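Local coordinates for Thiol:disulfide interchange protein (Klebsiella pneumoniae, PDB 6DXN) that probably catalyses thiol-disulfide exchange in the periplasm, as an oxidoreductase of the DsbA type within the thioredoxin family, at residues P35-A38 and F39-I43; V45-A48 and I49-L53; V80-A84 and G85-K89; D174-A177 and E178-N182; V184-L187 and L188-L192. All coordinates share one frame; numbering follows the deposited sequence.

Contact 1: P35-A38 and F39-I43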
loop_
_atom_site.group_PDB
_atom_site.type_symbol
_atom_site.label_atom_id
_atom_site.label_comp_id
_atom_site.label_asym_id
_atom_site.label_seq_id
_atom_site.Cartn_x
_atom_site.Cartn_y
_atom_site.Cartn_z
ATOM N N PRO A 35 3.637 -9.037 7.143
ATOM C CA PRO A 35 4.229 -7.727 7.427
ATOM C C PRO A 35 3.396 -6.573 6.851
ATOM O O PRO A 35 3.395 -5.483 7.409
ATOM C CB PRO A 35 5.615 -7.804 6.774
ATOM C CG PRO A 35 5.918 -9.289 6.761
ATOM C CD PRO A 35 4.580 -9.946 6.478
ATOM N N CYS A 36 2.695 -6.825 5.738
ATOM C CA CYS A 36 1.837 -5.785 5.155
ATOM C C CYS A 36 0.721 -5.457 6.147
ATOM O O CYS A 36 0.337 -4.318 6.303
ATOM C CB CYS A 36 1.243 -6.197 3.810
ATOM S SG CYS A 36 2.429 -6.116 2.441
ATOM N N TYR A 37 0.202 -6.500 6.798
ATOM C CA TYR A 37 -0.854 -6.343 7.786
ATOM C C TYR A 37 -0.303 -5.575 8.995
ATOM O O TYR A 37 -0.937 -4.610 9.453
ATOM C CB TYR A 37 -1.417 -7.721 8.147
ATOM C CG TYR A 37 -2.565 -7.748 9.122
ATOM C CD1 TYR A 37 -3.452 -6.692 9.230
ATOM C CD2 TYR A 37 -2.835 -8.898 9.848
ATOM C CE1 TYR A 37 -4.535 -6.746 10.095
ATOM C CE2 TYR A 37 -3.913 -8.971 10.711
ATOM C CZ TYR A 37 -4.772 -7.895 10.829
ATOM O OH TYR A 37 -5.836 -7.971 11.677
ATOM N N ALA A 38 0.879 -5.990 9.475
ATOM C CA ALA A 38 1.518 -5.365 10.654
ATOM C C ALA A 38 1.779 -3.869 10.394
ATOM O O ALA A 38 1.588 -3.024 11.281
ATOM C CB ALA A 38 2.789 -6.108 11.008
ATOM N N PHE A 39 2.177 -3.544 9.163
ATOM C CA PHE A 39 2.456 -2.149 8.777
ATOM C C PHE A 39 1.186 -1.285 8.840
ATOM O O PHE A 39 1.255 -0.086 9.143
ATOM C CB PHE A 39 3.118 -2.128 7.400
ATOM C CG PHE A 39 4.616 -2.239 7.457
ATOM C CD1 PHE A 39 5.233 -3.205 8.238
ATOM C CD2 PHE A 39 5.414 -1.385 6.713
ATOM C CE1 PHE A 39 6.616 -3.283 8.308
ATOM C CE2 PHE A 39 6.796 -1.484 6.767
ATOM C CZ PHE A 39 7.392 -2.435 7.562
ATOM N N ALA A 40 0.029 -1.899 8.591
ATOM C CA ALA A 40 -1.219 -1.155 8.581
ATOM C C ALA A 40 -1.965 -1.232 9.919
ATOM O O ALA A 40 -2.798 -0.365 10.173
ATOM C CB ALA A 40 -2.103 -1.671 7.471
ATOM N N GLU A 41 -1.660 -2.229 10.771
ATOM C CA GLU A 41 -2.484 -2.436 11.986
ATOM C C GLU A 41 -1.667 -2.668 13.271
ATOM O O GLU A 41 -2.148 -2.307 14.351
ATOM C CB GLU A 41 -3.435 -3.613 11.710
ATOM C CG GLU A 41 -4.397 -3.947 12.844
ATOM C CD GLU A 41 -3.836 -4.789 13.984
ATOM O OE1 GLU A 41 -2.860 -5.530 13.754
ATOM O OE2 GLU A 41 -4.370 -4.691 15.106
ATOM N N ARG A 42 -0.476 -3.275 13.182
ATOM C CA ARG A 42 0.315 -3.600 14.406
ATOM C C ARG A 42 1.427 -2.571 14.644
ATOM O O ARG A 42 1.453 -1.936 15.692
ATOM C CB ARG A 42 0.943 -4.998 14.331
ATOM C CG ARG A 42 1.755 -5.379 15.563
ATOM C CD ARG A 42 2.418 -6.745 15.479
ATOM N NE ARG A 42 1.445 -7.807 15.242
ATOM C CZ ARG A 42 0.683 -8.352 16.182
ATOM N NH1 ARG A 42 0.778 -7.928 17.431
ATOM N NH2 ARG A 42 -0.178 -9.309 15.868
ATOM N N ILE A 43 2.372 -2.489 13.703
ATOM C CA ILE A 43 3.499 -1.550 13.776
ATOM C C ILE A 43 2.959 -0.136 13.550
ATOM O O ILE A 43 3.437 0.826 14.148
ATOM C CB ILE A 43 4.595 -1.892 12.746
ATOM C CG1 ILE A 43 5.061 -3.345 12.866
ATOM C CG2 ILE A 43 5.760 -0.909 12.860
ATOM C CD1 ILE A 43 6.074 -3.754 11.823
#
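P35 and F39 make the first of the backbone bonds that tie this stretch of helix 34-41 together: F39 N donates to P35 O at 2.9 Å, with an N-H...O angle of 152°. Further along, the bonding becomes diffuse. A40 N is split weakly between C36 O and Y37 O, and E41 N makes weak bonds to Y37 O and A38 O. The carbonyl of A38 then takes two firmer donors, R42 N at 2.8 Å and I43 N at 2.6 Å, which approach from opposite faces of its plane.

Among the side chains, Y37 and E41 run alongside each other. With its CG anti to the backbone N (chi1 -178°), Y37 brings ring atom CE1 to 3.7 Å from E41 CB. E41 bends at chi2, laying OE1 over one face of the ring with the carboxylate turned 37° from the ring plane. F95 of helix 87-99 also meets this ring. The apolar pair is A38 and I43, with A38 CB 4.0 Å from I43 CG1.

C36 closes the CxxC pattern that starts with C33, as at the helix start of thioredoxins; the two are free thiols here. One ordinary bond at P35, weak shared bonds in the middle and an A38 carbonyl gripped by two backbone donors imply that the amides of this turn share acceptors instead of each having its own.

Contact 2: V45-A48 and I49-L53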
loop_
_atom_site.group_PDB
_atom_site.type_symbol
_atom_site.label_atom_id
_atom_site.label_comp_id
_atom_site.label_asym_id
_atom_site.label_seq_id
_atom_site.Cartn_x
_atom_site.Cartn_y
_atom_site.Cartn_z
ATOM N N VAL A 45 3.102 1.568 10.703
ATOM C CA VAL A 45 4.047 2.303 9.899
ATOM C C VAL A 45 3.252 3.280 9.023
ATOM O O VAL A 45 3.700 4.391 8.760
ATOM C CB VAL A 45 4.883 1.361 9.011
ATOM C CG1 VAL A 45 5.693 2.120 7.979
ATOM C CG2 VAL A 45 5.768 0.440 9.828
ATOM N N ASP A 46 2.061 2.846 8.591
ATOM C CA ASP A 46 1.230 3.638 7.659
ATOM C C ASP A 46 0.706 4.922 8.318
ATOM O O ASP A 46 0.750 5.971 7.700
ATOM C CB ASP A 46 0.071 2.815 7.098
ATOM C CG ASP A 46 0.465 1.767 6.069
ATOM O OD1 ASP A 46 1.649 1.723 5.673
ATOM O OD2 ASP A 46 -0.423 1.025 5.657
ATOM N N THR A 47 0.174 4.829 9.544
ATOM C CA THR A 47 -0.337 6.047 10.236
ATOM C C THR A 47 0.833 6.997 10.543
ATOM O O THR A 47 0.728 8.226 10.368
ATOM C CB THR A 47 -1.126 5.684 11.501
ATOM O OG1 THR A 47 -2.263 4.917 11.104
ATOM C CG2 THR A 47 -1.607 6.888 12.283
ATOM N N ALA A 48 1.952 6.421 10.989
ATOM C CA ALA A 48 3.148 7.206 11.336
ATOM C C ALA A 48 3.555 8.093 10.149
ATOM O O ALA A 48 3.730 9.319 10.282
ATOM C CB ALA A 48 4.260 6.273 11.755
ATOM N N ILE A 49 3.689 7.468 8.979
ATOM C CA ILE A 49 4.056 8.166 7.747
ATOM C C ILE A 49 3.029 9.268 7.422
ATOM O O ILE A 49 3.422 10.417 7.155
ATOM C CB ILE A 49 4.211 7.151 6.592
ATOM C CG1 ILE A 49 5.395 6.211 6.834
ATOM C CG2 ILE A 49 4.341 7.861 5.246
ATOM C CD1 ILE A 49 5.485 5.055 5.862
ATOM N N ARG A 50 1.728 8.936 7.458
ATOM C CA ARG A 50 0.653 9.906 7.068
ATOM C C ARG A 50 0.626 11.125 7.992
ATOM O O ARG A 50 0.425 12.253 7.543
ATOM C CB ARG A 50 -0.745 9.293 7.136
ATOM C CG ARG A 50 -1.030 8.254 6.066
ATOM C CD ARG A 50 -2.501 7.900 6.104
ATOM N NE ARG A 50 -2.779 6.761 5.269
ATOM C CZ ARG A 50 -2.843 5.506 5.703
ATOM N NH1 ARG A 50 -2.677 5.229 6.986
ATOM N NH2 ARG A 50 -3.070 4.535 4.846
ATOM N N LYS A 51 0.803 10.855 9.283
ATOM C CA LYS A 51 0.799 11.860 10.333
ATOM C C LYS A 51 1.864 12.935 10.065
ATOM O O LYS A 51 1.718 14.069 10.520
ATOM C CB LYS A 51 1.064 11.142 11.659
ATOM C CG LYS A 51 1.046 11.994 12.920
ATOM C CD LYS A 51 1.247 11.157 14.173
ATOM C CE LYS A 51 0.227 10.044 14.293
ATOM N NZ LYS A 51 0.404 9.263 15.539
ATOM N N ARG A 52 2.897 12.574 9.290
ATOM C CA ARG A 52 4.058 13.466 9.034
ATOM C C ARG A 52 4.070 14.065 7.621
ATOM O O ARG A 52 4.936 14.900 7.326
ATOM C CB ARG A 52 5.347 12.655 9.205
ATOM C CG ARG A 52 5.487 11.976 10.558
ATOM C CD ARG A 52 5.861 12.919 11.683
ATOM N NE ARG A 52 7.202 13.460 11.497
ATOM C CZ ARG A 52 8.320 12.790 11.753
ATOM N NH1 ARG A 52 8.263 11.533 12.159
ATOM N NH2 ARG A 52 9.495 13.375 11.597
ATOM N N LEU A 53 3.141 13.646 6.750
ATOM C CA LEU A 53 3.121 14.133 5.359
ATOM C C LEU A 53 2.454 15.507 5.276
ATOM O O LEU A 53 1.716 15.906 6.178
ATOM C CB LEU A 53 2.341 13.162 4.463
ATOM C CG LEU A 53 2.884 11.741 4.296
ATOM C CD1 LEU A 53 1.934 10.915 3.446
ATOM C CD2 LEU A 53 4.271 11.734 3.679
HETATM O O HOH W 1 -3.327 2.054 6.043
#
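V45, D46 and T47 meet I49, R50 and K51 one turn further on: this is a local contact within helix 45-52, the short helix that follows 34-41 and lies against the central sheet. Three backbone bonds run in succession. I49 N donates to V45 O at 3.1 Å with an N-H...O angle of 166°, R50 N does the same to D46 O, and K51 N reaches T47 O at 2.8 Å.

On the buried side, V45 and I49 lie side by side and point the same way, with CG1 of V45 3.6 Å from CD1 of I49. V45 owes this to its first torsion, which sets CG1 anti to the backbone N (chi1 169°). Both residues pack on F155 of strand 154-157 and on M180 of helix 173-188, the sheet-and-helix layering of a thioredoxin fold. In DsbA proteins the active-site helix is kinked, and 45-52 is consistent with its continuation beyond the kink.

The polar side is built around R50, whose chain runs extended from CG to NE, bringing NH1 to 3.7 Å from the CB of D46. No salt bridge forms, because D46 OD2 stands 4.5 Å from R50 NH2 and well out of the guanidinium plane. Water 1 fills the gap: it lies in that plane at the guanidinium edge, accepts from R50 NH2 at 2.8 Å and donates to D46 OD2 at 3.1 Å. The same OD2 is salt-bridged to K61.

Contact 3: V80-A84 and G85-K89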
loop_
_atom_site.group_PDB
_atom_site.type_symbol
_atom_site.label_atom_id
_atom_site.label_comp_id
_atom_site.label_asym_id
_atom_site.label_seq_id
_atom_site.Cartn_x
_atom_site.Cartn_y
_atom_site.Cartn_z
ATOM N N VAL A 80 -12.137 -0.164 -5.788
ATOM C CA VAL A 80 -13.524 0.179 -5.480
ATOM C C VAL A 80 -13.564 0.843 -4.101
ATOM O O VAL A 80 -14.309 1.809 -3.893
ATOM C CB VAL A 80 -14.463 -1.048 -5.520
ATOM C CG1 VAL A 80 -15.806 -0.750 -4.876
ATOM C CG2 VAL A 80 -14.666 -1.579 -6.928
ATOM N N ALA A 81 -12.774 0.296 -3.168
ATOM C CA ALA A 81 -12.694 0.774 -1.778
ATOM C C ALA A 81 -12.363 2.272 -1.710
ATOM O O ALA A 81 -12.942 3.003 -0.893
ATOM C CB ALA A 81 -11.656 -0.028 -1.030
ATOM N N GLN A 82 -11.435 2.710 -2.569
ATOM C CA GLN A 82 -10.954 4.106 -2.608
ATOM C C GLN A 82 -11.937 4.993 -3.384
ATOM O O GLN A 82 -12.094 6.166 -3.067
ATOM C CB GLN A 82 -9.559 4.156 -3.231
ATOM C CG GLN A 82 -8.526 3.391 -2.424
ATOM C CD GLN A 82 -7.244 3.161 -3.178
ATOM O OE1 GLN A 82 -6.735 2.045 -3.229
ATOM N NE2 GLN A 82 -6.722 4.208 -3.794
ATOM N N TYR A 83 -12.578 4.417 -4.405
ATOM C CA TYR A 83 -13.573 5.132 -5.211
ATOM C C TYR A 83 -14.807 5.414 -4.346
ATOM O O TYR A 83 -15.391 6.498 -4.419
ATOM C CB TYR A 83 -13.937 4.324 -6.459
ATOM C CG TYR A 83 -15.126 4.855 -7.220
ATOM C CD1 TYR A 83 -14.991 5.892 -8.129
ATOM C CD2 TYR A 83 -16.390 4.315 -7.037
ATOM C CE1 TYR A 83 -16.082 6.388 -8.827
ATOM C CE2 TYR A 83 -17.491 4.799 -7.728
ATOM C CZ TYR A 83 -17.335 5.839 -8.628
ATOM O OH TYR A 83 -18.417 6.315 -9.311
ATOM N N ALA A 84 -15.200 4.403 -3.558
ATOM C CA ALA A 84 -16.314 4.511 -2.625
ATOM C C ALA A 84 -15.850 5.272 -1.378
ATOM O O ALA A 84 -16.662 5.661 -0.532
ATOM C CB ALA A 84 -16.822 3.139 -2.266
ATOM N N GLY A 85 -14.529 5.439 -1.265
ATOM C CA GLY A 85 -13.924 6.158 -0.158
ATOM C C GLY A 85 -13.984 5.393 1.157
ATOM O O GLY A 85 -13.734 5.991 2.203
ATOM N N VAL A 86 -14.298 4.085 1.102
ATOM C CA VAL A 86 -14.378 3.230 2.304
ATOM C C VAL A 86 -13.071 2.441 2.460
ATOM O O VAL A 86 -13.026 1.446 3.199
ATOM C CB VAL A 86 -15.585 2.269 2.255
ATOM C CG1 VAL A 86 -16.897 3.023 2.079
ATOM C CG2 VAL A 86 -15.432 1.204 1.176
ATOM N N ASP A 87 -12.016 2.896 1.778
ATOM C CA ASP A 87 -10.706 2.251 1.807
ATOM C C ASP A 87 -10.110 2.296 3.220
ATOM O O ASP A 87 -9.264 1.469 3.556
ATOM C CB ASP A 87 -9.750 2.885 0.794
ATOM C CG ASP A 87 -9.604 4.393 0.919
ATOM O OD1 ASP A 87 -10.637 5.091 0.914
ATOM O OD2 ASP A 87 -8.463 4.854 1.046
ATOM N N GLY A 88 -10.561 3.262 4.030
ATOM C CA GLY A 88 -10.077 3.424 5.399
ATOM C C GLY A 88 -10.623 2.364 6.340
ATOM O O GLY A 88 -9.951 1.980 7.294
ATOM N N LYS A 89 -11.838 1.878 6.057
ATOM C CA LYS A 89 -12.500 0.874 6.909
ATOM C C LYS A 89 -12.270 -0.559 6.406
ATOM O O LYS A 89 -12.008 -1.466 7.203
ATOM C CB LYS A 89 -14.016 1.103 6.943
ATOM C CG LYS A 89 -14.487 2.401 7.582
ATOM C CD LYS A 89 -15.999 2.509 7.648
ATOM C CE LYS A 89 -16.483 3.768 8.335
ATOM N NZ LYS A 89 -17.962 3.804 8.436
#
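Q82 and D87 make the closest side-chain touch here, CG of Q82 lying 3.5 Å from CB of D87. The two side chains cross at about a right angle, amide and carboxylate planes 40° apart, and they meet through carbons. The D87 carboxylate is swung back over the preceding turn because its CG sits between the backbone N and the carbonyl carbon (chi1 54°); its OD1 comes to 3.7 Å from the CA of Q82. A81 adds its methyl, CB to CB 3.9 Å from D87. V86 sets its CG2 4.2 Å from the CB of A84 and 3.7 Å from A81 O.

What brings these groups together is the backbone where helix 71-83 stops. V86 N bonds to A81 O at 2.6 Å and G85 N to Q82 O at 3.1 Å, both weak, their N-H...O angles well short of straight. With G85 at positive phi (72°), the 6-to-1 bond from V86 to A81 is that of a Schellman motif, and V86 provides its apolar touch back onto A81.

Further out, I119 covers A84 and V86, M127 of helix 121-129 touches A84, and L136 of helix 131-146 touches Q82. This is the helical part of the molecule, consistent with the domain inserted in the thioredoxin fold of DsbA proteins. The chemistry implies a tight corner held by weak bonds and aliphatic contact, after which the chain enters helix 87-99.

Contact 4: D174-A177 and E178-N182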
loop_
_atom_site.group_PDB
_atom_site.type_symbol
_atom_site.label_atom_id
_atom_site.label_comp_id
_atom_site.label_asym_id
_atom_site.label_seq_id
_atom_site.Cartn_x
_atom_site.Cartn_y
_atom_site.Cartn_z
ATOM N N ASP A 174 7.277 1.129 17.832
ATOM C CA ASP A 174 6.908 2.553 17.844
ATOM C C ASP A 174 8.079 3.376 17.289
ATOM O O ASP A 174 7.883 4.271 16.456
ATOM C CB ASP A 174 6.493 3.000 19.251
ATOM C CG ASP A 174 5.278 2.256 19.796
ATOM O OD1 ASP A 174 4.588 1.608 18.993
ATOM O OD2 ASP A 174 5.035 2.325 21.022
ATOM N N THR A 175 9.290 3.029 17.730
ATOM C CA THR A 175 10.502 3.720 17.308
ATOM C C THR A 175 10.749 3.415 15.826
ATOM O O THR A 175 11.112 4.307 15.050
ATOM C CB THR A 175 11.685 3.334 18.208
ATOM O OG1 THR A 175 11.310 3.612 19.560
ATOM C CG2 THR A 175 12.960 4.073 17.863
ATOM N N TYR A 176 10.517 2.153 15.445
ATOM C CA TYR A 176 10.699 1.723 14.065
ATOM C C TYR A 176 9.798 2.544 13.130
ATOM O O TYR A 176 10.263 3.061 12.095
ATOM C CB TYR A 176 10.409 0.227 13.897
ATOM C CG TYR A 176 10.521 -0.213 12.462
ATOM C CD1 TYR A 176 9.458 -0.037 11.591
ATOM C CD2 TYR A 176 11.695 -0.747 11.956
ATOM C CE1 TYR A 176 9.549 -0.401 10.259
ATOM C CE2 TYR A 176 11.798 -1.128 10.627
ATOM C CZ TYR A 176 10.723 -0.941 9.773
ATOM O OH TYR A 176 10.790 -1.286 8.455
ATOM N N ALA A 177 8.510 2.644 13.490
ATOM C CA ALA A 177 7.523 3.364 12.687
ATOM C C ALA A 177 7.939 4.835 12.532
ATOM O O ALA A 177 7.835 5.390 11.447
ATOM C CB ALA A 177 6.151 3.241 13.307
ATOM N N GLU A 178 8.425 5.437 13.624
ATOM C CA GLU A 178 8.861 6.837 13.605
ATOM C C GLU A 178 10.067 6.993 12.668
ATOM O O GLU A 178 10.137 7.958 11.920
ATOM C CB GLU A 178 9.225 7.337 15.003
ATOM C CG GLU A 178 9.524 8.836 15.049
ATOM C CD GLU A 178 10.050 9.362 16.377
ATOM O OE1 GLU A 178 10.849 8.645 17.020
ATOM O OE2 GLU A 178 9.651 10.488 16.774
ATOM N N ASP A 179 10.979 6.016 12.706
ATOM C CA ASP A 179 12.231 6.026 11.925
ATOM C C ASP A 179 11.895 5.890 10.433
ATOM O O ASP A 179 12.568 6.471 9.573
ATOM C CB ASP A 179 13.183 4.919 12.405
ATOM C CG ASP A 179 14.659 5.172 12.116
ATOM O OD1 ASP A 179 15.024 6.347 11.964
ATOM O OD2 ASP A 179 15.440 4.188 12.074
HETATM N N MSE A 180 10.845 5.113 10.136
HETATM C CA MSE A 180 10.416 4.908 8.766
HETATM C C MSE A 180 9.857 6.194 8.213
HETATM O O MSE A 180 10.186 6.584 7.087
HETATM C CB MSE A 180 9.389 3.776 8.699
HETATM C CG MSE A 180 8.642 3.798 7.373
HETATM SE SE MSE A 180 9.795 3.211 5.899
HETATM C CE MSE A 180 9.495 1.261 6.089
ATOM N N ALA A 181 9.010 6.867 9.003
ATOM C CA ALA A 181 8.412 8.143 8.585
ATOM C C ALA A 181 9.514 9.195 8.400
ATOM O O ALA A 181 9.439 10.031 7.505
ATOM C CB ALA A 181 7.384 8.601 9.583
ATOM N N ASN A 182 10.520 9.147 9.279
ATOM C CA ASN A 182 11.658 10.076 9.202
ATOM C C ASN A 182 12.418 9.836 7.889
ATOM O O ASN A 182 12.700 10.790 7.160
ATOM C CB ASN A 182 12.562 9.965 10.431
ATOM C CG ASN A 182 11.977 10.625 11.663
ATOM O OD1 ASN A 182 11.102 11.483 11.564
ATOM N ND2 ASN A 182 12.477 10.255 12.826
HETATM O O HOH W 2 12.455 6.627 15.399
#
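Y176 and M180, the latter a selenomethionine, lie side by side along helix 173-188 and point the same way. Each has its CG anti to the backbone N, with chi1 at 177° for Y176 and 164° for M180, and, one helical turn apart, both leave the helix in a common direction. Bends at chi2 and chi3 then fold the M180 chain round until its terminal CE sits 3.7 Å from the OH of Y176. The ring meets the CB of M180 more loosely, and obliquely. The phenol OH is tied by a hydrogen bond to N165 O, which fixes the outer end of the ring.

Beneath the side chains the backbone is regular helix: E178 N bonds to D174 O at 3.1 Å, D179 N to T175 O at 2.9 Å and M180 N to Y176 O at 2.9 Å. A177 O takes A181 N at 3.1 Å, and M180 N adds a weak bond to it. This is the last helix of the thioredoxin fold, and its Y176, A177 and M180 side faces helices 45-52 and 34-41: A177 packs on A48 of the first, while Y176 and M180 both reach F39 of the second.

Round the helix, E178 and D179 are turned to different partners. E178 stretches out beyond CG, and water 2 links its OE1 (3.0 Å) to T175 O (2.7 Å), donating to both. D179 points its carboxylate away from the turn: OD1 is salt-bridged to K4 and hydrogen-bonded to the Y6 hydroxyl, and OD2 is hydrogen-bonded to A169 N.

Contact 5: V184-L187 and L188-L192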
loop_
_atom_site.group_PDB
_atom_site.type_symbol
_atom_site.label_atom_id
_atom_site.label_comp_id
_atom_site.label_asym_id
_atom_site.label_seq_id
_atom_site.Cartn_x
_atom_site.Cartn_y
_atom_site.Cartn_z
ATOM N N VAL A 184 11.287 8.334 5.152
ATOM C CA VAL A 184 10.421 8.728 4.032
ATOM C C VAL A 184 10.591 10.235 3.779
ATOM O O VAL A 184 10.820 10.664 2.644
ATOM C CB VAL A 184 8.943 8.346 4.268
ATOM C CG1 VAL A 184 7.979 9.168 3.415
ATOM C CG2 VAL A 184 8.704 6.867 4.030
ATOM N N LEU A 185 10.495 11.030 4.849
ATOM C CA LEU A 185 10.602 12.485 4.713
ATOM C C LEU A 185 11.972 12.875 4.141
ATOM O O LEU A 185 12.044 13.727 3.261
ATOM C CB LEU A 185 10.355 13.145 6.071
ATOM C CG LEU A 185 8.895 13.214 6.507
ATOM C CD1 LEU A 185 8.773 13.932 7.840
ATOM C CD2 LEU A 185 8.048 13.909 5.454
ATOM N N PHE A 186 13.026 12.235 4.656
ATOM C CA PHE A 186 14.409 12.457 4.223
ATOM C C PHE A 186 14.523 12.226 2.711
ATOM O O PHE A 186 15.296 12.893 2.029
ATOM C CB PHE A 186 15.372 11.535 4.980
ATOM C CG PHE A 186 16.800 11.551 4.487
ATOM C CD1 PHE A 186 17.199 10.736 3.439
ATOM C CD2 PHE A 186 17.748 12.377 5.074
ATOM C CE1 PHE A 186 18.508 10.756 2.980
ATOM C CE2 PHE A 186 19.060 12.385 4.626
ATOM C CZ PHE A 186 19.437 11.577 3.578
ATOM N N LEU A 187 13.717 11.295 2.190
ATOM C CA LEU A 187 13.769 10.982 0.768
ATOM C C LEU A 187 12.928 11.971 -0.049
ATOM O O LEU A 187 13.314 12.308 -1.160
ATOM C CB LEU A 187 13.324 9.535 0.545
ATOM C CG LEU A 187 14.327 8.479 1.009
ATOM C CD1 LEU A 187 13.769 7.079 0.816
ATOM C CD2 LEU A 187 15.658 8.632 0.282
ATOM N N LEU A 188 11.790 12.417 0.497
ATOM C CA LEU A 188 10.923 13.367 -0.216
ATOM C C LEU A 188 11.625 14.723 -0.358
ATOM O O LEU A 188 11.397 15.430 -1.342
ATOM C CB LEU A 188 9.602 13.531 0.540
ATOM C CG LEU A 188 8.618 12.369 0.421
ATOM C CD1 LEU A 188 7.498 12.510 1.437
ATOM C CD2 LEU A 188 8.055 12.278 -0.993
ATOM N N ASN A 189 12.478 15.052 0.623
ATOM C CA ASN A 189 13.201 16.327 0.693
ATOM C C ASN A 189 14.589 16.208 0.054
ATOM O O ASN A 189 15.509 16.952 0.421
ATOM C CB ASN A 189 13.389 16.791 2.143
ATOM C CG ASN A 189 12.113 16.794 2.958
ATOM O OD1 ASN A 189 11.036 16.484 2.451
ATOM N ND2 ASN A 189 12.230 17.129 4.233
ATOM N N LYS A 190 14.735 15.292 -0.906
ATOM C CA LYS A 190 16.024 15.077 -1.558
ATOM C C LYS A 190 16.064 15.799 -2.904
ATOM O O LYS A 190 15.073 15.812 -3.631
ATOM C CB LYS A 190 16.280 13.576 -1.722
ATOM C CG LYS A 190 17.542 13.222 -2.493
ATOM C CD LYS A 190 17.901 11.767 -2.431
ATOM C CE LYS A 190 18.331 11.329 -1.051
ATOM N NZ LYS A 190 18.671 9.890 -1.025
ATOM N N PRO A 191 17.211 16.430 -3.262
ATOM C CA PRO A 191 17.364 17.138 -4.535
ATOM C C PRO A 191 16.780 16.420 -5.761
ATOM O O PRO A 191 16.807 15.191 -5.838
ATOM C CB PRO A 191 18.888 17.228 -4.709
ATOM C CG PRO A 191 19.442 17.241 -3.295
ATOM C CD PRO A 191 18.416 16.541 -2.425
ATOM N N LEU A 192 16.274 17.216 -6.710
ATOM C CA LEU A 192 15.686 16.701 -7.944
ATOM C C LEU A 192 16.817 16.350 -8.919
ATOM O O LEU A 192 17.770 15.657 -8.563
ATOM C CB LEU A 192 14.748 17.755 -8.544
ATOM C CG LEU A 192 13.504 18.106 -7.725
ATOM C CD1 LEU A 192 13.870 18.665 -6.360
ATOM C CD2 LEU A 192 12.628 19.095 -8.480
ATOM O OXT LEU A 192 16.815 16.758 -10.079
#
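K190 starts with CG anti to its own backbone N (chi1 175°), runs on extended and then bends at chi3 (-68°), which carries its amino end back over L187 and F186. NZ comes to 3.5 Å from CD2 of L187, the two chains lying alongside and pointing the same way. F186 is crossed at a slant: its CE1 is 4.1 Å from the CE of K190, which approaches neither squarely over the face nor at the edge. Y161 of strand 161-163 completes the setting of the lysine with a cation-pi interaction, while F186 stacks edge-to-face with Y6.

The apolar pair V184 and L188 sits one turn apart and side by side. CD1 of L188 rests 3.9 Å from CG1 of V184 and a little farther from CD2 of L185. These leucine and valine carbons continue into the fold, V184 onto I163 and L188 onto V157, L53 and M57.

The backbone marks where the helix runs out. L188 N still donates to V184 O at 2.9 Å and N189 N to L185 O at 3.0 Å. Beyond them K190 N makes a weak bond to L187 O at 3.3 Å, N189 being the first residue to depart from helical backbone angles. Apolar residues facing the strands, V184 and L187 on I163 and L188 on V157, fit the C-terminal helix that flanks the sheet in a thioredoxin fold.

Overall arrangement
Contacts 1 to 5 come in series along the chain. Contacts 1 and 2 occupy the consecutive helices 34-41 and 45-52, joined by a probable hydrogen bond from D46 N to F39 O; their centres are 13 Å apart. Contact 4, on helix 173-188, packs against both, its centre 9 Å from that of contact 2; contact 5 ends the same helix and touches contact 2 through L53 and L188. These four belong to the helices flanking the sheet of the thioredoxin domain; contacts 1, 2 and 5 touch its strands directly. Contact 3, in the helical region, touches none of them: nearest atoms are about 8 Å from contact 1, 7 Å from contact 2 and 17 Å from contacts 4 and 5.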